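Local coordinates for protein 7,8-dihydro-6-hydroxymethylpterin pyrophosphokinase-dihydropteroate synthase (Plasmodium falciparum, PDB 6JWS) that probably catalyses two successive steps of folate biosynthesis, pyrophosphorylation of hydroxymethyldihydropterin by ATP and condensation of the product with 4-aminobenzoate to dihydropteroate, at residues 374-379 with 681-686; 546-551 with 591-596; 554-559 with 598-603. The protein carries 1 engineered substitution. All coordinates share one frame; numbering follows the deposited sequence.

Contact 1 (374-379 with 681-686); sequences RIYVLK and KVDLIR. With PT1 (pteroic acid), chain I.
Tyr376 and Asp683 form the closest backbone pair, their CA atoms 9.7 Å apart, too far for backbone pairing; side chains make the contact, and no hydrogen bond crosses it directly. This is a seam between two folds: strand 372-377 belongs to the antiparallel sheet of the kinase half, and strand 684-687 to the parallel TIM barrel of the synthase half. Tyr376 CG lies between its backbone N and carbonyl carbon (chi1 72°), which sends the ring across toward Asp683. The two side chains slide by in opposite directions, with ring and carboxylate planes 63° apart and Tyr376 OH 3.8 Å from Asp683 CB. One water bridges them: it accepts from Tyr376 OH at 2.7 Å and donates to Asp683 OD1 at 2.7 Å. The other carboxylate oxygen, OD2, has a salt bridge to Lys386 NZ and a hydrogen bond from Leu602 N. Beside this polar bridge, Leu378 and Leu684 meet tip to tip, CD2 to CD2 at 3.9 Å. Further along the strand, Arg686 stretches into the pteroic acid pocket, where Asp430 holds its NE. One face of the Arg686 guanidinium lies against the pterin, whose N8 sits over its centre, 3.3 Å above the plane.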
loop_
_atom_site.group_PDB
_atom_site.type_symbol
_atom_site.label_atom_id
_atom_site.label_comp_id
_atom_site.label_asym_id
_atom_site.label_seq_id
_atom_site.Cartn_x
_atom_site.Cartn_y
_atom_site.Cartn_z
ATOM N N ARG B 374 -3.402 11.930 -18.643
ATOM C CA ARG B 374 -2.192 12.738 -18.718
ATOM C C ARG B 374 -1.006 11.879 -19.177
ATOM O O ARG B 374 -0.767 10.777 -18.668
ATOM C CB ARG B 374 -1.970 13.450 -17.378
ATOM C CG ARG B 374 -0.775 14.401 -17.357
ATOM C CD ARG B 374 -1.234 15.798 -16.999
ATOM N NE ARG B 374 -1.440 15.918 -15.592
ATOM C CZ ARG B 374 -2.366 16.642 -15.003
ATOM N NH1 ARG B 374 -3.230 17.354 -15.703
ATOM N NH2 ARG B 374 -2.429 16.623 -13.683
ATOM N N ILE B 375 -0.241 12.404 -20.142
ATOM C CA ILE B 375 0.908 11.698 -20.688
ATOM C C ILE B 375 2.184 12.493 -20.408
ATOM O O ILE B 375 2.183 13.715 -20.522
ATOM C CB ILE B 375 0.694 11.504 -22.202
ATOM C CG1 ILE B 375 -0.347 10.416 -22.494
ATOM C CG2 ILE B 375 2.012 11.235 -22.916
ATOM C CD1 ILE B 375 -0.873 10.463 -23.925
ATOM N N TYR B 376 3.292 11.782 -20.122
ATOM C CA TYR B 376 4.614 12.405 -20.144
ATOM C C TYR B 376 5.504 11.652 -21.137
ATOM O O TYR B 376 5.175 10.521 -21.504
ATOM C CB TYR B 376 5.226 12.481 -18.735
ATOM C CG TYR B 376 5.668 11.152 -18.175
ATOM C CD1 TYR B 376 4.746 10.294 -17.600
ATOM C CD2 TYR B 376 6.995 10.731 -18.219
ATOM C CE1 TYR B 376 5.117 9.079 -17.053
ATOM C CE2 TYR B 376 7.383 9.503 -17.688
ATOM C CZ TYR B 376 6.439 8.675 -17.093
ATOM O OH TYR B 376 6.745 7.452 -16.555
ATOM N N VAL B 377 6.634 12.262 -21.550
ATOM C CA VAL B 377 7.496 11.607 -22.536
ATOM C C VAL B 377 8.943 11.534 -22.036
ATOM O O VAL B 377 9.525 12.542 -21.628
ATOM C CB VAL B 377 7.394 12.264 -23.930
ATOM C CG1 VAL B 377 8.340 11.629 -24.943
ATOM C CG2 VAL B 377 5.972 12.220 -24.465
ATOM N N LEU B 378 9.510 10.327 -22.033
ATOM C CA LEU B 378 10.893 10.140 -21.615
ATOM C C LEU B 378 11.830 10.269 -22.809
ATOM O O LEU B 378 12.904 10.861 -22.706
ATOM C CB LEU B 378 11.045 8.757 -20.979
ATOM C CG LEU B 378 10.427 8.613 -19.593
ATOM C CD1 LEU B 378 10.474 7.166 -19.124
ATOM C CD2 LEU B 378 11.131 9.539 -18.603
ATOM N N LYS B 379 11.445 9.647 -23.925
ATOM C CA LYS B 379 12.299 9.642 -25.100
ATOM C C LYS B 379 11.473 10.054 -26.317
ATOM O O LYS B 379 11.437 11.234 -26.673
ATOM C CB LYS B 379 13.018 8.292 -25.227
ATOM C CG LYS B 379 14.051 8.208 -26.346
ATOM C CD LYS B 379 14.577 6.794 -26.611
ATOM C CE LYS B 379 15.306 6.698 -27.941
ATOM N NZ LYS B 379 16.215 5.527 -28.014
ATOM N N LYS B 681 2.760 5.432 -6.815
ATOM C CA LYS B 681 2.743 5.601 -8.264
ATOM C C LYS B 681 3.835 6.560 -8.739
ATOM O O LYS B 681 3.670 7.207 -9.770
ATOM C CB LYS B 681 1.350 5.987 -8.760
ATOM C CG LYS B 681 0.264 4.986 -8.374
ATOM C CD LYS B 681 -1.115 5.328 -8.874
ATOM C CE LYS B 681 -1.997 4.095 -8.962
ATOM N NZ LYS B 681 -3.411 4.467 -8.739
ATOM N N VAL B 682 4.955 6.604 -8.005
ATOM C CA VAL B 682 6.145 7.313 -8.433
ATOM C C VAL B 682 6.520 6.822 -9.837
ATOM O O VAL B 682 6.544 5.627 -10.097
ATOM C CB VAL B 682 7.294 7.079 -7.434
ATOM C CG1 VAL B 682 8.564 7.778 -7.887
ATOM C CG2 VAL B 682 6.898 7.510 -6.036
ATOM N N ASP B 683 6.806 7.753 -10.741
ATOM C CA ASP B 683 7.036 7.432 -12.141
ATOM C C ASP B 683 8.416 6.819 -12.394
ATOM O O ASP B 683 8.541 5.936 -13.240
ATOM C CB ASP B 683 6.775 8.667 -12.994
ATOM C CG ASP B 683 5.364 9.199 -12.775
ATOM O OD1 ASP B 683 4.410 8.574 -13.313
ATOM O OD2 ASP B 683 5.223 10.213 -12.064
ATOM N N LEU B 684 9.464 7.298 -11.718
ATOM C CA LEU B 684 10.795 6.727 -11.918
ATOM C C LEU B 684 11.518 6.684 -10.581
ATOM O O LEU B 684 11.405 7.631 -9.792
ATOM C CB LEU B 684 11.628 7.531 -12.924
ATOM C CG LEU B 684 11.061 7.625 -14.347
ATOM C CD1 LEU B 684 10.237 8.903 -14.500
ATOM C CD2 LEU B 684 12.161 7.614 -15.402
ATOM N N ILE B 685 12.261 5.589 -10.364
ATOM C CA ILE B 685 13.102 5.471 -9.189
ATOM C C ILE B 685 14.524 5.143 -9.654
ATOM O O ILE B 685 14.742 4.323 -10.569
ATOM C CB ILE B 685 12.523 4.451 -8.174
ATOM C CG1 ILE B 685 12.343 3.059 -8.798
ATOM C CG2 ILE B 685 11.196 4.952 -7.591
ATOM C CD1 ILE B 685 11.969 1.951 -7.808
ATOM N N ARG B 686 15.489 5.816 -9.020
ATOM C CA ARG B 686 16.880 5.800 -9.434
ATOM C C ARG B 686 17.613 4.903 -8.449
ATOM O O ARG B 686 17.698 5.250 -7.270
ATOM C CB ARG B 686 17.441 7.234 -9.369
ATOM C CG ARG B 686 18.853 7.397 -9.912
ATOM C CD ARG B 686 19.309 8.833 -9.675
ATOM N NE ARG B 686 20.695 8.988 -10.069
ATOM C CZ ARG B 686 21.739 8.826 -9.262
ATOM N NH1 ARG B 686 21.566 8.545 -7.982
ATOM N NH2 ARG B 686 22.960 9.005 -9.735
HETATM C C2 PT1 I . 19.033 12.046 -6.958
HETATM C C3 PT1 I . 20.473 11.881 -7.155
HETATM C C5 PT1 I . 20.990 12.208 -8.488
HETATM N N6 PT1 I . 21.312 11.445 -6.184
HETATM C C7 PT1 I . 18.779 12.809 -9.188
HETATM N N9 PT1 I . 20.119 12.647 -9.440
HETATM C C10 PT1 I . 22.642 11.346 -6.443
HETATM N N11 PT1 I . 17.923 13.274 -10.169
HETATM C C12 PT1 I . 23.140 11.684 -7.695
HETATM C C21 PT1 I . 22.966 10.743 1.167
HETATM O O22 PT1 I . 23.333 9.625 1.622
HETATM O O1 PT1 I . 18.492 11.771 -5.765
HETATM N N4 PT1 I . 18.259 12.490 -7.972
HETATM N N8 PT1 I . 22.314 12.086 -8.685
HETATM C C13 PT1 I . 23.563 10.906 -5.337
HETATM N N14 PT1 I . 23.651 12.002 -4.334
HETATM C C15 PT1 I . 23.491 11.723 -3.019
HETATM C C16 PT1 I . 22.922 12.683 -2.155
HETATM C C17 PT1 I . 23.921 10.446 -2.532
HETATM C C18 PT1 I . 22.756 12.358 -0.787
HETATM C C19 PT1 I . 23.766 10.143 -1.156
HETATM C C20 PT1 I . 23.165 11.092 -0.291
HETATM O O23 PT1 I . 22.428 11.568 1.924
HETATM O O HOH W 1 4.797 6.459 -15.000
#

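Contact 2 (546-551 with 591-596); sequences NLVYDI and LQNIHV
A water is gripped from both segments, by Tyr549 OH at 3.1 Å and by Asn593 OD1 at 3.0 Å, and it donates a hydrogen bond to the latter. The other end of that amide, Asn593 ND2, is bonded to Lys589 O in the preceding helical turn, which helps fix the rotation of the group. The rest of the contact is apolar. Val548 crosses Asn593 at about a right angle, its CG2 3.7 Å from Asn593 CB, while its other branch, CG1, lies 4.1 Å from Val596 CG1. Val596 turns that same methyl toward the phenol, 3.6 Å from Tyr549 OH; with chi1 at -60°, CG1 stands beside its own backbone N. Val548 CG1 lies above one face of the Tyr549 ring, displaced toward its rim. The first turn of the helix is tied at its start, where the backbone N of the N-cap residue Asn546 donates almost straight (172°) to Asp550 OD2, 2.7 Å away. Val596 O receives Lys552 NZ one turn on. Here the start of helix 547-564 packs against the chain leaving helix 584-592 for a 3-10 turn, in the outer helical layer of the synthase TIM barrel, where the two helices are neighbours.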
loop_
_atom_site.group_PDB
_atom_site.type_symbol
_atom_site.label_atom_id
_atom_site.label_comp_id
_atom_site.label_asym_id
_atom_site.label_seq_id
_atom_site.Cartn_x
_atom_site.Cartn_y
_atom_site.Cartn_z
ATOM N N ASN B 546 8.607 26.069 4.935
ATOM C CA ASN B 546 7.630 25.004 4.794
ATOM C C ASN B 546 8.226 23.929 3.890
ATOM O O ASN B 546 8.128 24.030 2.677
ATOM C CB ASN B 546 6.326 25.552 4.207
ATOM C CG ASN B 546 5.208 24.534 4.253
ATOM O OD1 ASN B 546 5.451 23.322 4.221
ATOM N ND2 ASN B 546 3.977 25.015 4.327
ATOM N N LEU B 547 8.876 22.924 4.472
ATOM C CA LEU B 547 9.711 22.007 3.711
ATOM C C LEU B 547 8.989 21.500 2.460
ATOM O O LEU B 547 9.500 21.596 1.344
ATOM C CB LEU B 547 10.149 20.858 4.633
ATOM C CG LEU B 547 10.700 19.611 3.927
ATOM C CD1 LEU B 547 12.178 19.799 3.569
ATOM C CD2 LEU B 547 10.532 18.390 4.813
ATOM N N VAL B 548 7.772 20.982 2.636
ATOM C CA VAL B 548 7.122 20.272 1.561
ATOM C C VAL B 548 6.783 21.213 0.407
ATOM O O VAL B 548 7.019 20.887 -0.764
ATOM C CB VAL B 548 5.933 19.442 2.085
ATOM C CG1 VAL B 548 5.003 19.035 0.948
ATOM C CG2 VAL B 548 6.459 18.203 2.823
ATOM N N TYR B 549 6.227 22.376 0.754
ATOM C CA TYR B 549 5.713 23.321 -0.227
ATOM C C TYR B 549 6.810 24.220 -0.804
ATOM O O TYR B 549 6.708 24.622 -1.972
ATOM C CB TYR B 549 4.471 24.030 0.329
ATOM C CG TYR B 549 3.322 23.058 0.449
ATOM C CD1 TYR B 549 2.571 22.709 -0.668
ATOM C CD2 TYR B 549 3.054 22.419 1.648
ATOM C CE1 TYR B 549 1.547 21.779 -0.576
ATOM C CE2 TYR B 549 2.031 21.486 1.756
ATOM C CZ TYR B 549 1.281 21.169 0.638
ATOM O OH TYR B 549 0.260 20.263 0.732
ATOM N N ASP B 550 7.861 24.497 -0.019
ATOM C CA ASP B 550 8.990 25.264 -0.536
ATOM C C ASP B 550 9.626 24.545 -1.736
ATOM O O ASP B 550 9.866 25.167 -2.771
ATOM C CB ASP B 550 10.026 25.575 0.554
ATOM C CG ASP B 550 9.503 26.504 1.655
ATOM O OD1 ASP B 550 8.436 27.158 1.436
ATOM O OD2 ASP B 550 10.147 26.552 2.742
ATOM N N ILE B 551 9.848 23.225 -1.599
ATOM C CA ILE B 551 10.478 22.411 -2.630
ATOM C C ILE B 551 9.554 22.279 -3.844
ATOM O O ILE B 551 9.971 22.551 -4.962
ATOM C CB ILE B 551 10.954 21.071 -2.025
ATOM C CG1 ILE B 551 12.204 21.280 -1.152
ATOM C CG2 ILE B 551 11.179 20.016 -3.091
ATOM C CD1 ILE B 551 12.404 20.211 -0.110
ATOM N N LEU B 591 8.952 12.065 1.570
ATOM C CA LEU B 591 8.336 10.800 1.155
ATOM C C LEU B 591 6.907 10.694 1.690
ATOM O O LEU B 591 6.003 10.322 0.947
ATOM C CB LEU B 591 9.183 9.605 1.619
ATOM C CG LEU B 591 10.497 9.391 0.863
ATOM C CD1 LEU B 591 11.323 8.318 1.556
ATOM C CD2 LEU B 591 10.224 8.963 -0.567
ATOM N N GLN B 592 6.699 11.072 2.960
ATOM C CA GLN B 592 5.362 10.966 3.540
ATOM C C GLN B 592 4.379 11.838 2.761
ATOM O O GLN B 592 3.194 11.511 2.691
ATOM C CB GLN B 592 5.333 11.383 5.011
ATOM C CG GLN B 592 6.109 10.428 5.899
ATOM C CD GLN B 592 6.184 10.922 7.326
ATOM O OE1 GLN B 592 6.112 12.114 7.580
ATOM N NE2 GLN B 592 6.337 10.008 8.273
ATOM N N ASN B 593 4.900 12.906 2.133
ATOM C CA ASN B 593 4.073 13.923 1.507
ATOM C C ASN B 593 4.230 13.919 -0.008
ATOM O O ASN B 593 4.032 14.950 -0.662
ATOM C CB ASN B 593 4.359 15.286 2.133
ATOM C CG ASN B 593 3.767 15.363 3.524
ATOM O OD1 ASN B 593 2.567 15.578 3.675
ATOM N ND2 ASN B 593 4.575 15.126 4.534
ATOM N N ILE B 594 4.568 12.753 -0.560
ATOM C CA ILE B 594 4.839 12.619 -1.980
ATOM C C ILE B 594 3.569 12.842 -2.809
ATOM O O ILE B 594 3.643 13.130 -4.002
ATOM C CB ILE B 594 5.547 11.272 -2.253
ATOM C CG1 ILE B 594 6.467 11.317 -3.472
ATOM C CG2 ILE B 594 4.547 10.121 -2.329
ATOM C CD1 ILE B 594 7.617 12.310 -3.359
ATOM N N HIS B 595 2.393 12.739 -2.179
ATOM C CA HIS B 595 1.128 12.890 -2.871
ATOM C C HIS B 595 1.023 14.268 -3.521
ATOM O O HIS B 595 0.273 14.445 -4.493
ATOM C CB HIS B 595 -0.040 12.595 -1.909
ATOM C CG HIS B 595 -0.194 13.642 -0.851
ATOM N ND1 HIS B 595 0.455 13.553 0.386
ATOM C CD2 HIS B 595 -0.878 14.811 -0.850
ATOM C CE1 HIS B 595 0.176 14.624 1.104
ATOM N NE2 HIS B 595 -0.633 15.418 0.364
ATOM N N VAL B 596 1.789 15.253 -3.006
ATOM C CA VAL B 596 1.684 16.595 -3.570
ATOM C C VAL B 596 2.169 16.626 -5.025
ATOM O O VAL B 596 1.936 17.638 -5.693
ATOM C CB VAL B 596 2.388 17.668 -2.720
ATOM C CG1 VAL B 596 1.846 17.787 -1.294
ATOM C CG2 VAL B 596 3.922 17.581 -2.792
HETATM O O HOH W 2 1.410 18.173 2.667
#

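Contact 3 (554-559 with 598-603); sequences YLEQRL and DEYPLF. With PT1 (pteroic acid), chain I.
Tyr600 OH donates to Glu556 OE2 at a modelled 2.3 Å, so short that the length is doubtful. OE2 comes in at the edge of the Tyr600 ring, near its plane, while the carboxylate itself stands almost perpendicular to the ring, 84° between planes. Glu556 CG lies beside the backbone N, opposite the carbonyl carbon, and the chain then runs extended (chi2 175°), which brings the carboxylate to the phenol. The two side chains cross nearly at a right angle. The contact ties helix 547-564, on the outside of the synthase TIM barrel, to the loop that leads into strand 603-604. The ring of Tyr600 stacks on Phe574 of strand 572-575 and touches Tyr53 of the kinase sheet, while Lys386 NZ donates to Tyr600 O. Leu559 points toward the same loop and packs on Phe574 as well. Pro601 and Phe603 make backbone hydrogen bonds with Phe574, joining the two end strands of the parallel order and closing the barrel. At the far end of the loop, the ring carbon CE1 of Phe603 comes 3.4 Å from N11 of the pteroic acid.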
loop_
_atom_site.group_PDB
_atom_site.type_symbol
_atom_site.label_atom_id
_atom_site.label_comp_id
_atom_site.label_asym_id
_atom_site.label_seq_id
_atom_site.Cartn_x
_atom_site.Cartn_y
_atom_site.Cartn_z
ATOM N N TYR B 554 9.455 25.633 -5.597
ATOM C CA TYR B 554 10.708 25.800 -6.320
ATOM C C TYR B 554 10.699 25.086 -7.679
ATOM O O TYR B 554 10.999 25.696 -8.700
ATOM C CB TYR B 554 11.874 25.353 -5.435
ATOM C CG TYR B 554 13.201 25.295 -6.141
ATOM C CD1 TYR B 554 13.589 24.143 -6.818
ATOM C CD2 TYR B 554 14.088 26.382 -6.114
ATOM C CE1 TYR B 554 14.809 24.075 -7.475
ATOM C CE2 TYR B 554 15.334 26.308 -6.727
ATOM C CZ TYR B 554 15.693 25.153 -7.400
ATOM O OH TYR B 554 16.889 25.063 -8.056
ATOM N N LEU B 555 10.344 23.800 -7.697
ATOM C CA LEU B 555 10.280 22.976 -8.897
ATOM C C LEU B 555 9.270 23.520 -9.907
ATOM O O LEU B 555 9.549 23.532 -11.107
ATOM C CB LEU B 555 9.973 21.523 -8.484
ATOM C CG LEU B 555 11.114 20.872 -7.694
ATOM C CD1 LEU B 555 10.720 19.497 -7.146
ATOM C CD2 LEU B 555 12.373 20.762 -8.562
ATOM N N GLU B 556 8.110 23.985 -9.418
ATOM C CA GLU B 556 7.084 24.570 -10.271
ATOM C C GLU B 556 7.590 25.866 -10.904
ATOM O O GLU B 556 7.354 26.107 -12.095
ATOM C CB GLU B 556 5.798 24.841 -9.479
ATOM C CG GLU B 556 5.038 23.557 -9.138
ATOM C CD GLU B 556 3.812 23.793 -8.255
ATOM O OE1 GLU B 556 3.915 24.559 -7.286
ATOM O OE2 GLU B 556 2.756 23.211 -8.529
ATOM N N GLN B 557 8.313 26.687 -10.126
ATOM C CA GLN B 557 8.918 27.881 -10.707
ATOM C C GLN B 557 9.903 27.490 -11.817
ATOM O O GLN B 557 9.894 28.089 -12.890
ATOM C CB GLN B 557 9.388 28.886 -9.631
ATOM C CG GLN B 557 8.236 29.667 -8.973
ATOM C CD GLN B 557 8.500 30.479 -7.708
ATOM O OE1 GLN B 557 7.755 30.382 -6.718
ATOM N NE2 GLN B 557 9.541 31.311 -7.715
ATOM N N ARG B 558 10.708 26.434 -11.605
ATOM C CA ARG B 558 11.660 26.017 -12.634
ATOM C C ARG B 558 10.945 25.527 -13.895
ATOM O O ARG B 558 11.356 25.846 -15.020
ATOM C CB ARG B 558 12.603 24.901 -12.161
ATOM C CG ARG B 558 13.531 25.306 -11.033
ATOM C CD ARG B 558 14.204 26.604 -11.424
ATOM N NE ARG B 558 15.214 26.481 -12.454
ATOM C CZ ARG B 558 15.721 27.509 -13.129
ATOM N NH1 ARG B 558 15.263 28.734 -12.931
ATOM N NH2 ARG B 558 16.651 27.303 -14.047
ATOM N N LEU B 559 9.910 24.708 -13.701
ATOM C CA LEU B 559 9.124 24.234 -14.832
ATOM C C LEU B 559 8.543 25.435 -15.580
ATOM O O LEU B 559 8.589 25.478 -16.798
ATOM C CB LEU B 559 8.036 23.261 -14.349
ATOM C CG LEU B 559 7.045 22.772 -15.411
ATOM C CD1 LEU B 559 6.556 21.353 -15.131
ATOM C CD2 LEU B 559 5.862 23.734 -15.589
ATOM N N ASP B 598 1.106 14.338 -7.349
ATOM C CA ASP B 598 0.188 13.412 -8.000
ATOM C C ASP B 598 -0.143 13.873 -9.422
ATOM O O ASP B 598 -0.548 13.060 -10.238
ATOM C CB ASP B 598 -1.122 13.225 -7.208
ATOM C CG ASP B 598 -1.017 12.244 -6.049
ATOM O OD1 ASP B 598 0.041 11.573 -5.914
ATOM O OD2 ASP B 598 -1.990 12.160 -5.271
ATOM N N GLU B 599 0.037 15.165 -9.712
ATOM C CA GLU B 599 -0.224 15.708 -11.033
ATOM C C GLU B 599 1.027 15.754 -11.901
ATOM O O GLU B 599 0.934 16.176 -13.055
ATOM C CB GLU B 599 -0.639 17.178 -10.920
ATOM C CG GLU B 599 -1.820 17.406 -10.003
ATOM C CD GLU B 599 -3.115 16.889 -10.597
ATOM O OE1 GLU B 599 -3.578 17.470 -11.604
ATOM O OE2 GLU B 599 -3.641 15.891 -10.055
ATOM N N TYR B 600 2.193 15.378 -11.353
ATOM C CA TYR B 600 3.449 15.656 -12.035
ATOM C C TYR B 600 4.234 14.378 -12.284
ATOM O O TYR B 600 4.183 13.462 -11.472
ATOM C CB TYR B 600 4.326 16.568 -11.174
ATOM C CG TYR B 600 3.793 17.964 -10.977
ATOM C CD1 TYR B 600 3.711 18.856 -12.028
ATOM C CD2 TYR B 600 3.469 18.436 -9.718
ATOM C CE1 TYR B 600 3.261 20.151 -11.830
ATOM C CE2 TYR B 600 3.019 19.726 -9.504
ATOM C CZ TYR B 600 2.892 20.583 -10.569
ATOM O OH TYR B 600 2.444 21.861 -10.376
ATOM N N PRO B 601 5.059 14.311 -13.353
ATOM C CA PRO B 601 5.964 13.179 -13.533
ATOM C C PRO B 601 7.011 13.301 -12.429
ATOM O O PRO B 601 7.601 14.364 -12.247
ATOM C CB PRO B 601 6.583 13.405 -14.922
ATOM C CG PRO B 601 5.716 14.483 -15.583
ATOM C CD PRO B 601 5.182 15.315 -14.429
ATOM N N LEU B 602 7.160 12.233 -11.646
ATOM C CA LEU B 602 7.981 12.269 -10.455
ATOM C C LEU B 602 9.098 11.227 -10.578
ATOM O O LEU B 602 8.846 10.047 -10.844
ATOM C CB LEU B 602 7.089 11.999 -9.240
ATOM C CG LEU B 602 7.812 11.956 -7.887
ATOM C CD1 LEU B 602 8.374 13.328 -7.488
ATOM C CD2 LEU B 602 6.881 11.433 -6.794
ATOM N N PHE B 603 10.326 11.693 -10.331
ATOM C CA PHE B 603 11.574 10.957 -10.396
ATOM C C PHE B 603 12.229 11.101 -9.016
ATOM O O PHE B 603 12.419 12.220 -8.559
ATOM C CB PHE B 603 12.413 11.618 -11.505
ATOM C CG PHE B 603 13.789 11.044 -11.753
ATOM C CD1 PHE B 603 14.770 11.089 -10.770
ATOM C CD2 PHE B 603 14.118 10.492 -12.992
ATOM C CE1 PHE B 603 16.037 10.558 -10.997
ATOM C CE2 PHE B 603 15.376 9.950 -13.210
ATOM C CZ PHE B 603 16.336 9.990 -12.217
HETATM C C2 PT1 I . 19.033 12.046 -6.958
HETATM C C3 PT1 I . 20.473 11.881 -7.155
HETATM C C5 PT1 I . 20.990 12.208 -8.488
HETATM N N6 PT1 I . 21.312 11.445 -6.184
HETATM C C7 PT1 I . 18.779 12.809 -9.188
HETATM N N9 PT1 I . 20.119 12.647 -9.440
HETATM C C10 PT1 I . 22.642 11.346 -6.443
HETATM N N11 PT1 I . 17.923 13.274 -10.169
HETATM C C12 PT1 I . 23.140 11.684 -7.695
HETATM C C21 PT1 I . 22.966 10.743 1.167
HETATM O O22 PT1 I . 23.333 9.625 1.622
HETATM O O1 PT1 I . 18.492 11.771 -5.765
HETATM N N4 PT1 I . 18.259 12.490 -7.972
HETATM N N8 PT1 I . 22.314 12.086 -8.685
HETATM C C13 PT1 I . 23.563 10.906 -5.337
HETATM N N14 PT1 I . 23.651 12.002 -4.334
HETATM C C15 PT1 I . 23.491 11.723 -3.019
HETATM C C16 PT1 I . 22.922 12.683 -2.155
HETATM C C17 PT1 I . 23.921 10.446 -2.532
HETATM C C18 PT1 I . 22.756 12.358 -0.787
HETATM C C19 PT1 I . 23.766 10.143 -1.156
HETATM C C20 PT1 I . 23.165 11.092 -0.291
HETATM O O23 PT1 I . 22.428 11.568 1.924
#

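Contact 1 is fully buried and joins the kinase sheet to the barrel; contact 2 is partly buried and contact 3 is a surface contact, both of them on helix 547-564 within the synthase half. Their chemistry follows: a tyrosine ring, leucine tips and a water bridge in contact 1, valine methyls with a water at their rim in contact 2, and a single phenol-carboxylate bond in contact 3. Contact 3 is the middle piece. Glu599 OE1 forms a salt bridge with Arg374 NH2 of contact 1, and Leu602 packs on Ile594 of contact 2. Contacts 1 and 3 both reach pteroic acid; contact 2 does not touch contact 1.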